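Local coordinates for dachshund homolog 1 (Homo sapiens, PDB 1L8R), which acts as a transcription factor that regulates organogenesis, working with SIX and EYA proteins, and carries in this DACHbox-N domain a DNA-binding motif of winged-helix type, at residues Cys7-Leu12 with Lys16-Thr21; Leu30-Asp35 with Leu73-Pro78; Leu52-Ile57 with Tyr95-Asn100. All blocks are in the same frame, centred on the assembly; numbering follows the deposited sequence.

Contact 1: residues Cys7-Leu12 with Lys16-Thr21; sequences CKMVDL and KVASFT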
loop_
_atom_site.group_PDB
_atom_site.type_symbol
_atom_site.label_atom_id
_atom_site.label_comp_id
_atom_site.label_asym_id
_atom_site.label_seq_id
_atom_site.Cartn_x
_atom_site.Cartn_y
_atom_site.Cartn_z
ATOM N N CYS A 7 2.151 12.279 6.000
ATOM C CA CYS A 7 1.910 10.890 6.362
ATOM C C CYS A 7 1.255 10.768 7.730
ATOM O O CYS A 7 1.331 11.677 8.562
ATOM C CB CYS A 7 3.242 10.131 6.380
ATOM S SG CYS A 7 3.103 8.333 6.440
ATOM N N LYS A 8 0.591 9.640 7.945
ATOM C CA LYS A 8 -0.027 9.353 9.231
ATOM C C LYS A 8 -0.252 7.854 9.316
ATOM O O LYS A 8 -0.448 7.178 8.298
ATOM C CB LYS A 8 -1.347 10.118 9.413
ATOM C CG LYS A 8 -2.535 9.591 8.642
ATOM C CD LYS A 8 -3.799 10.347 9.052
ATOM C CE LYS A 8 -5.030 9.821 8.336
ATOM N NZ LYS A 8 -6.253 10.574 8.733
HETATM N N MSE A 9 -0.188 7.325 10.531
HETATM C CA MSE A 9 -0.388 5.899 10.730
HETATM C C MSE A 9 -1.878 5.667 10.950
HETATM O O MSE A 9 -2.534 6.423 11.676
HETATM C CB MSE A 9 0.413 5.406 11.942
HETATM C CG MSE A 9 1.908 5.742 11.917
HETATM SE SE MSE A 9 2.863 5.078 10.367
HETATM C CE MSE A 9 2.915 6.722 9.363
ATOM N N VAL A 10 -2.408 4.635 10.306
ATOM C CA VAL A 10 -3.822 4.305 10.409
ATOM C C VAL A 10 -3.962 2.813 10.661
ATOM O O VAL A 10 -3.025 2.050 10.438
ATOM C CB VAL A 10 -4.580 4.676 9.116
ATOM C CG1 VAL A 10 -4.460 6.170 8.859
ATOM C CG2 VAL A 10 -4.030 3.882 7.940
ATOM N N ASP A 11 -5.133 2.393 11.120
ATOM C CA ASP A 11 -5.337 0.985 11.409
ATOM C C ASP A 11 -5.769 0.202 10.182
ATOM O O ASP A 11 -6.595 0.658 9.391
ATOM C CB ASP A 11 -6.387 0.806 12.511
ATOM C CG ASP A 11 -6.450 -0.625 13.031
ATOM O OD1 ASP A 11 -5.554 -1.014 13.814
ATOM O OD2 ASP A 11 -7.384 -1.365 12.649
ATOM N N LEU A 12 -5.182 -0.976 10.023
ATOM C CA LEU A 12 -5.519 -1.866 8.928
ATOM C C LEU A 12 -5.529 -3.267 9.498
ATOM O O LEU A 12 -4.479 -3.817 9.837
ATOM C CB LEU A 12 -4.494 -1.779 7.793
ATOM C CG LEU A 12 -4.821 -2.693 6.604
ATOM C CD1 LEU A 12 -6.222 -2.377 6.092
ATOM C CD2 LEU A 12 -3.797 -2.504 5.494
ATOM N N LYS A 16 -0.903 -1.177 12.361
ATOM C CA LYS A 16 -0.661 0.216 12.018
ATOM C C LYS A 16 0.105 0.251 10.700
ATOM O O LYS A 16 1.095 -0.462 10.532
ATOM C CB LYS A 16 0.161 0.894 13.116
ATOM C CG LYS A 16 -0.648 1.297 14.340
ATOM C CD LYS A 16 -1.476 2.541 14.057
ATOM C CE LYS A 16 -2.385 2.897 15.226
ATOM N NZ LYS A 16 -3.470 1.894 15.410
ATOM N N VAL A 17 -0.365 1.069 9.765
ATOM C CA VAL A 17 0.292 1.206 8.471
ATOM C C VAL A 17 0.356 2.676 8.075
ATOM O O VAL A 17 -0.455 3.495 8.522
ATOM C CB VAL A 17 -0.450 0.418 7.363
ATOM C CG1 VAL A 17 -0.468 -1.075 7.705
ATOM C CG2 VAL A 17 -1.863 0.951 7.189
ATOM N N ALA A 18 1.332 3.002 7.236
ATOM C CA ALA A 18 1.517 4.366 6.768
ATOM C C ALA A 18 0.482 4.704 5.706
ATOM O O ALA A 18 0.086 3.857 4.901
ATOM C CB ALA A 18 2.921 4.539 6.220
ATOM N N SER A 19 0.054 5.955 5.703
ATOM C CA SER A 19 -0.967 6.403 4.775
ATOM C C SER A 19 -0.735 7.836 4.322
ATOM O O SER A 19 -0.086 8.616 5.019
ATOM C CB SER A 19 -2.340 6.317 5.458
ATOM O OG SER A 19 -3.329 7.046 4.752
ATOM N N PHE A 20 -1.269 8.157 3.147
ATOM C CA PHE A 20 -1.235 9.511 2.591
ATOM C C PHE A 20 -2.618 9.703 1.994
ATOM O O PHE A 20 -3.200 8.762 1.453
ATOM C CB PHE A 20 -0.204 9.668 1.464
ATOM C CG PHE A 20 1.215 9.665 1.931
ATOM C CD1 PHE A 20 1.758 10.761 2.596
ATOM C CD2 PHE A 20 2.005 8.539 1.748
ATOM C CE1 PHE A 20 3.067 10.735 3.076
ATOM C CE2 PHE A 20 3.315 8.493 2.224
ATOM C CZ PHE A 20 3.855 9.589 2.891
ATOM N N THR A 21 -3.162 10.910 2.104
ATOM C CA THR A 21 -4.464 11.165 1.513
ATOM C C THR A 21 -4.232 11.900 0.197
ATOM O O THR A 21 -3.767 13.041 0.180
ATOM C CB THR A 21 -5.331 11.987 2.453
ATOM O OG1 THR A 21 -5.602 11.204 3.623
ATOM C CG2 THR A 21 -6.649 12.354 1.781
#
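The thiol of C7 sits over one face of the F20 phenyl ring, with SG 4.3 Å from the ring centroid and 27° off its normal, a sulfur-aromatic contact where the chain enters strand 8-12, alongside strand 15-22. SG lies anti to the backbone N (chi1 -167°), and from there it also reaches A18, with C7 SG to A18 CB at 3.8 Å. On that same methyl converges M9, a selenomethionine whose chain bends at chi2 and chi3 and lays its terminal CE across A18. Further along this face the D11 carboxylate and K16 form a long salt bridge, OD1 to NZ 3.9 Å, the two side chains crossing at about a right angle. The other face is apolar where V10 meets V17, CG2 against CG2 at 3.7 Å, and L12 adds its CB to V17. Two straight backbone bonds fix this pair: V10 N to V17 O and V17 N to V10 O, each 2.9 Å. Around K8 and S19 the ladder is less regular: K8 N to S19 O is longer, 3.2 Å, and the return bond from S19 N to K8 O is weak. The S19 hydroxyl hydrogen-bonds to L27 O of strand 25-29. Register and connection are those of a beta hairpin, which forms one edge of the domain's antiparallel sheet.

Contact 2: residues Leu30-Asp35 with Leu73-Pro78; sequences LPQAFD and LGAIQP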
loop_
_atom_site.group_PDB
_atom_site.type_symbol
_atom_site.label_atom_id
_atom_site.label_comp_id
_atom_site.label_asym_id
_atom_site.label_seq_id
_atom_site.Cartn_x
_atom_site.Cartn_y
_atom_site.Cartn_z
ATOM N N LEU A 30 0.993 0.013 0.053
ATOM C CA LEU A 30 0.747 -1.346 -0.430
ATOM C C LEU A 30 1.788 -2.391 -0.021
ATOM O O LEU A 30 1.428 -3.451 0.505
ATOM C CB LEU A 30 0.585 -1.345 -1.951
ATOM C CG LEU A 30 0.360 -2.713 -2.612
ATOM C CD1 LEU A 30 -0.847 -3.400 -1.985
ATOM C CD2 LEU A 30 0.160 -2.521 -4.110
ATOM N N PRO A 31 3.085 -2.123 -0.253
ATOM C CA PRO A 31 4.103 -3.109 0.132
ATOM C C PRO A 31 4.064 -3.436 1.618
ATOM O O PRO A 31 4.284 -4.585 2.017
ATOM C CB PRO A 31 5.412 -2.439 -0.276
ATOM C CG PRO A 31 5.012 -1.604 -1.439
ATOM C CD PRO A 31 3.704 -0.998 -0.983
ATOM N N GLN A 32 3.786 -2.427 2.439
ATOM C CA GLN A 32 3.721 -2.626 3.882
ATOM C C GLN A 32 2.543 -3.523 4.239
ATOM O O GLN A 32 2.696 -4.463 5.023
ATOM C CB GLN A 32 3.593 -1.284 4.609
ATOM C CG GLN A 32 3.489 -1.399 6.125
ATOM C CD GLN A 32 3.491 -0.043 6.806
ATOM O OE1 GLN A 32 2.872 0.902 6.319
ATOM N NE2 GLN A 32 4.173 0.054 7.941
ATOM N N ALA A 33 1.375 -3.239 3.665
ATOM C CA ALA A 33 0.182 -4.045 3.926
ATOM C C ALA A 33 0.423 -5.469 3.438
ATOM O O ALA A 33 -0.013 -6.435 4.065
ATOM C CB ALA A 33 -1.037 -3.438 3.224
ATOM N N PHE A 34 1.114 -5.589 2.310
ATOM C CA PHE A 34 1.442 -6.891 1.743
ATOM C C PHE A 34 2.283 -7.697 2.738
ATOM O O PHE A 34 1.944 -8.837 3.059
ATOM C CB PHE A 34 2.221 -6.712 0.438
ATOM C CG PHE A 34 2.845 -7.980 -0.079
ATOM C CD1 PHE A 34 2.068 -8.958 -0.684
ATOM C CD2 PHE A 34 4.211 -8.199 0.057
ATOM C CE1 PHE A 34 2.644 -10.141 -1.151
ATOM C CE2 PHE A 34 4.795 -9.376 -0.404
ATOM C CZ PHE A 34 4.009 -10.348 -1.009
ATOM N N ASP A 35 3.364 -7.099 3.238
ATOM C CA ASP A 35 4.246 -7.791 4.180
ATOM C C ASP A 35 3.526 -8.217 5.448
ATOM O O ASP A 35 3.866 -9.238 6.049
ATOM C CB ASP A 35 5.432 -6.911 4.590
ATOM C CG ASP A 35 6.284 -6.491 3.419
ATOM O OD1 ASP A 35 6.398 -7.268 2.445
ATOM O OD2 ASP A 35 6.855 -5.385 3.487
ATOM N N LEU A 73 10.235 5.644 7.818
ATOM C CA LEU A 73 9.300 5.069 8.784
ATOM C C LEU A 73 9.442 3.565 8.882
ATOM O O LEU A 73 8.856 2.942 9.767
ATOM C CB LEU A 73 7.855 5.377 8.374
ATOM C CG LEU A 73 7.335 6.807 8.479
ATOM C CD1 LEU A 73 6.001 6.911 7.769
ATOM C CD2 LEU A 73 7.190 7.194 9.944
ATOM N N GLY A 74 10.198 2.983 7.959
ATOM C CA GLY A 74 10.374 1.545 7.947
ATOM C C GLY A 74 9.234 0.843 7.230
ATOM O O GLY A 74 9.159 -0.388 7.245
ATOM N N ALA A 75 8.340 1.618 6.611
ATOM C CA ALA A 75 7.202 1.063 5.880
ATOM C C ALA A 75 7.680 0.252 4.682
ATOM O O ALA A 75 7.068 -0.753 4.314
ATOM C CB ALA A 75 6.268 2.178 5.429
ATOM N N ILE A 76 8.754 0.723 4.057
ATOM C CA ILE A 76 9.381 0.024 2.936
ATOM C C ILE A 76 10.870 -0.074 3.278
ATOM O O ILE A 76 11.379 0.698 4.104
ATOM C CB ILE A 76 9.196 0.778 1.589
ATOM C CG1 ILE A 76 9.643 2.238 1.734
ATOM C CG2 ILE A 76 7.743 0.674 1.133
ATOM C CD1 ILE A 76 9.623 3.021 0.416
ATOM N N GLN A 77 11.562 -1.022 2.657
ATOM C CA GLN A 77 12.980 -1.237 2.918
ATOM C C GLN A 77 13.891 -0.135 2.377
ATOM O O GLN A 77 13.559 0.542 1.406
ATOM C CB GLN A 77 13.402 -2.600 2.368
ATOM C CG GLN A 77 12.818 -3.765 3.151
ATOM C CD GLN A 77 13.299 -3.791 4.593
ATOM O OE1 GLN A 77 14.480 -4.019 4.862
ATOM N NE2 GLN A 77 12.385 -3.551 5.529
ATOM N N PRO A 78 15.063 0.050 3.008
ATOM C CA PRO A 78 16.052 1.065 2.631
ATOM C C PRO A 78 16.449 1.133 1.159
ATOM O O PRO A 78 16.734 2.215 0.649
ATOM C CB PRO A 78 17.240 0.732 3.528
ATOM C CG PRO A 78 16.580 0.229 4.759
ATOM C CD PRO A 78 15.518 -0.691 4.199
HETATM O O HOH W 1 7.366 -2.957 2.531
#
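Extended through chi1 and chi2 (179° and 175°), Q32 stretches away from its helix and lays its amide beside A75, whose methyl touches both the oxygen and the nitrogen end of the group. The carbonyl oxygen Q32 OE1 is 3.7 Å from A75 CB, and Q32 NE2 lies 3.8 Å from A75 CA. These are van der Waals contacts with carbon atoms; OE1 accepts a hydrogen bond from A18 N of strand 15-22. At the root of the same side chain, Q32 CB rests 3.5 Å from A75 O. That carbonyl, just past the Schellman end of helix 64-73, is reached from helix 30-37 by way of a water, which donates to D35 OD2 at 2.7 Å and to A75 O at 2.9 Å. One turn before D35, P31 puts its ring carbon CB 4.1 Å from I76 CG2, a light apolar touch; I76 is otherwise packed on V67 and L70 of helix 64-73. The polar atoms that face each other here, D35 OD2 and A75 O, are both acceptors and cannot bond directly, so a water giving one hydrogen to each supplies the hydrogen-bonded link between the two segments.

Contact 3: residues Leu52-Ile57 with Tyr95-Asn100; sequences LKRLEI and YNDCTN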
loop_
_atom_site.group_PDB
_atom_site.type_symbol
_atom_site.label_atom_id
_atom_site.label_comp_id
_atom_site.label_asym_id
_atom_site.label_seq_id
_atom_site.Cartn_x
_atom_site.Cartn_y
_atom_site.Cartn_z
ATOM N N LEU A 52 -4.310 -7.094 -9.059
ATOM C CA LEU A 52 -4.830 -5.731 -9.029
ATOM C C LEU A 52 -5.291 -5.314 -10.429
ATOM O O LEU A 52 -6.336 -4.687 -10.584
ATOM C CB LEU A 52 -3.742 -4.785 -8.515
ATOM C CG LEU A 52 -3.989 -3.921 -7.272
ATOM C CD1 LEU A 52 -4.883 -4.626 -6.251
ATOM C CD2 LEU A 52 -2.647 -3.579 -6.657
ATOM N N LYS A 53 -4.516 -5.667 -11.449
ATOM C CA LYS A 53 -4.895 -5.325 -12.816
ATOM C C LYS A 53 -6.251 -5.944 -13.137
ATOM O O LYS A 53 -7.183 -5.252 -13.550
ATOM C CB LYS A 53 -3.851 -5.832 -13.813
ATOM C CG LYS A 53 -2.493 -5.157 -13.698
ATOM C CD LYS A 53 -1.605 -5.495 -14.887
ATOM C CE LYS A 53 -2.210 -4.979 -16.185
ATOM N NZ LYS A 53 -1.357 -5.282 -17.366
ATOM N N ARG A 54 -6.358 -7.253 -12.929
ATOM C CA ARG A 54 -7.593 -7.979 -13.196
ATOM C C ARG A 54 -8.788 -7.404 -12.433
ATOM O O ARG A 54 -9.904 -7.357 -12.959
ATOM C CB ARG A 54 -7.411 -9.451 -12.831
ATOM C CG ARG A 54 -8.494 -10.366 -13.365
ATOM C CD ARG A 54 -8.353 -11.749 -12.766
ATOM N NE ARG A 54 -8.771 -11.770 -11.368
ATOM C CZ ARG A 54 -8.276 -12.594 -10.452
ATOM N NH1 ARG A 54 -7.335 -13.471 -10.777
ATOM N NH2 ARG A 54 -8.730 -12.547 -9.208
ATOM N N LEU A 55 -8.557 -6.971 -11.195
ATOM C CA LEU A 55 -9.619 -6.397 -10.368
ATOM C C LEU A 55 -9.944 -4.961 -10.763
ATOM O O LEU A 55 -10.791 -4.314 -10.144
ATOM C CB LEU A 55 -9.220 -6.433 -8.889
ATOM C CG LEU A 55 -9.122 -7.802 -8.217
ATOM C CD1 LEU A 55 -8.379 -7.679 -6.892
ATOM C CD2 LEU A 55 -10.520 -8.365 -8.007
ATOM N N GLU A 56 -9.265 -4.466 -11.793
ATOM C CA GLU A 56 -9.474 -3.102 -12.275
ATOM C C GLU A 56 -9.106 -2.050 -11.234
ATOM O O GLU A 56 -9.761 -1.012 -11.123
ATOM C CB GLU A 56 -10.930 -2.906 -12.717
ATOM C CG GLU A 56 -11.353 -3.804 -13.873
ATOM C CD GLU A 56 -10.493 -3.615 -15.117
ATOM O OE1 GLU A 56 -10.715 -4.343 -16.107
ATOM O OE2 GLU A 56 -9.599 -2.742 -15.113
ATOM N N ILE A 57 -8.059 -2.330 -10.466
ATOM C CA ILE A 57 -7.577 -1.406 -9.449
ATOM C C ILE A 57 -6.203 -0.886 -9.880
ATOM O O ILE A 57 -5.259 -1.666 -10.044
ATOM C CB ILE A 57 -7.435 -2.100 -8.076
ATOM C CG1 ILE A 57 -8.805 -2.589 -7.593
ATOM C CG2 ILE A 57 -6.825 -1.139 -7.068
ATOM C CD1 ILE A 57 -8.745 -3.472 -6.350
ATOM N N TYR A 95 -7.189 -8.429 -0.839
ATOM C CA TYR A 95 -7.017 -9.461 0.166
ATOM C C TYR A 95 -8.033 -10.585 -0.021
ATOM O O TYR A 95 -7.679 -11.762 0.024
ATOM C CB TYR A 95 -7.130 -8.854 1.570
ATOM C CG TYR A 95 -6.898 -9.860 2.674
ATOM C CD1 TYR A 95 -7.939 -10.663 3.138
ATOM C CD2 TYR A 95 -5.629 -10.043 3.224
ATOM C CE1 TYR A 95 -7.720 -11.622 4.119
ATOM C CE2 TYR A 95 -5.399 -10.999 4.207
ATOM C CZ TYR A 95 -6.452 -11.787 4.648
ATOM O OH TYR A 95 -6.236 -12.742 5.614
ATOM N N ASN A 96 -9.293 -10.225 -0.241
ATOM C CA ASN A 96 -10.328 -11.232 -0.434
ATOM C C ASN A 96 -10.026 -12.082 -1.664
ATOM O O ASN A 96 -10.211 -13.297 -1.652
ATOM C CB ASN A 96 -11.700 -10.565 -0.575
ATOM C CG ASN A 96 -12.090 -9.775 0.663
ATOM O OD1 ASN A 96 -11.593 -10.036 1.763
ATOM N ND2 ASN A 96 -12.997 -8.817 0.494
ATOM N N ASP A 97 -9.537 -11.439 -2.719
ATOM C CA ASP A 97 -9.218 -12.137 -3.959
ATOM C C ASP A 97 -8.036 -13.097 -3.826
ATOM O O ASP A 97 -7.939 -14.077 -4.562
ATOM C CB ASP A 97 -8.940 -11.115 -5.064
ATOM C CG ASP A 97 -8.751 -11.763 -6.419
ATOM O OD1 ASP A 97 -9.636 -12.540 -6.837
ATOM O OD2 ASP A 97 -7.721 -11.491 -7.070
ATOM N N CYS A 98 -7.142 -12.818 -2.885
ATOM C CA CYS A 98 -5.969 -13.660 -2.659
ATOM C C CYS A 98 -6.223 -14.814 -1.705
ATOM O O CYS A 98 -5.501 -15.813 -1.720
ATOM C CB CYS A 98 -4.821 -12.831 -2.079
ATOM S SG CYS A 98 -4.149 -11.581 -3.179
ATOM N N THR A 99 -7.249 -14.680 -0.874
ATOM C CA THR A 99 -7.524 -15.696 0.131
ATOM C C THR A 99 -8.853 -16.430 0.065
ATOM O O THR A 99 -8.937 -17.590 0.473
ATOM C CB THR A 99 -7.417 -15.079 1.524
ATOM O OG1 THR A 99 -8.322 -13.971 1.615
ATOM C CG2 THR A 99 -6.001 -14.586 1.776
ATOM N N ASN A 100 -9.888 -15.762 -0.427
ATOM C CA ASN A 100 -11.210 -16.365 -0.486
ATOM C C ASN A 100 -11.965 -15.931 -1.738
ATOM O O ASN A 100 -13.088 -15.427 -1.661
ATOM C CB ASN A 100 -11.983 -15.966 0.778
ATOM C CG ASN A 100 -13.326 -16.643 0.878
ATOM O OD1 ASN A 100 -13.449 -17.830 0.592
ATOM N ND2 ASN A 100 -14.341 -15.895 1.300
#
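L55 and D97 approach from opposite directions and make the closer-packed part of this small contact. A methyl of the leucine, L55 CD1, lies 3.9 Å from D97 CB and just as far from D97 OD2, while its other methyl, CD2, comes to 4.1 Å from D97 CG. The aspartate holds its carboxylate anti to the backbone N (chi1 -174°), which carries the group out from helix 88-99 toward the end of helix 45-54. K51, one turn earlier in that helix, also touches D97. On the exposed side the long R54 chain bends at chi3 (73°) and returns toward the same carboxylate. A salt bridge is indicated between R54 NH2 and D97 OD1, but NH2 is modelled too close to the carboxylate, so its position and the length of the bridge are doubtful. As modelled, D97 OD1 meets the guanidinium at its edge. With an alanine here the carboxylate is gone, which would probably leave R54 without this counter-charge, its guanidinium free to turn, and L55 with less to pack against. At E56 the chain leaves helix 45-54 with positive phi and two bonds back into the last turn, a Schellman motif; the whole is a surface contact between the C-terminal ends of helices 45-54 and 88-99, with a probable arginine-aspartate ion pair on its exposed side.

In the fold
All three contacts lie within the one Dachshund homology domain. Contact 1 comes first along the chain and is complete before the others begin, whereas contacts 2 and 3 interleave their segments and so tie early helices to later parts of the chain. Contacts 1 and 2 have centres about 11 Å apart and touch, L73 packing on C7 and M9, which joins the hairpin to helices 30-37 and 64-73. Contact 3 lies across the chain's centre from both, about 19 Å from contact 2 and 21 Å from contact 1, centre to centre; L30 against L52 links it to contact 2. Together they connect the sheet edge, through helix 30-37, to the remote helical surface of a compact winged-helix-like domain.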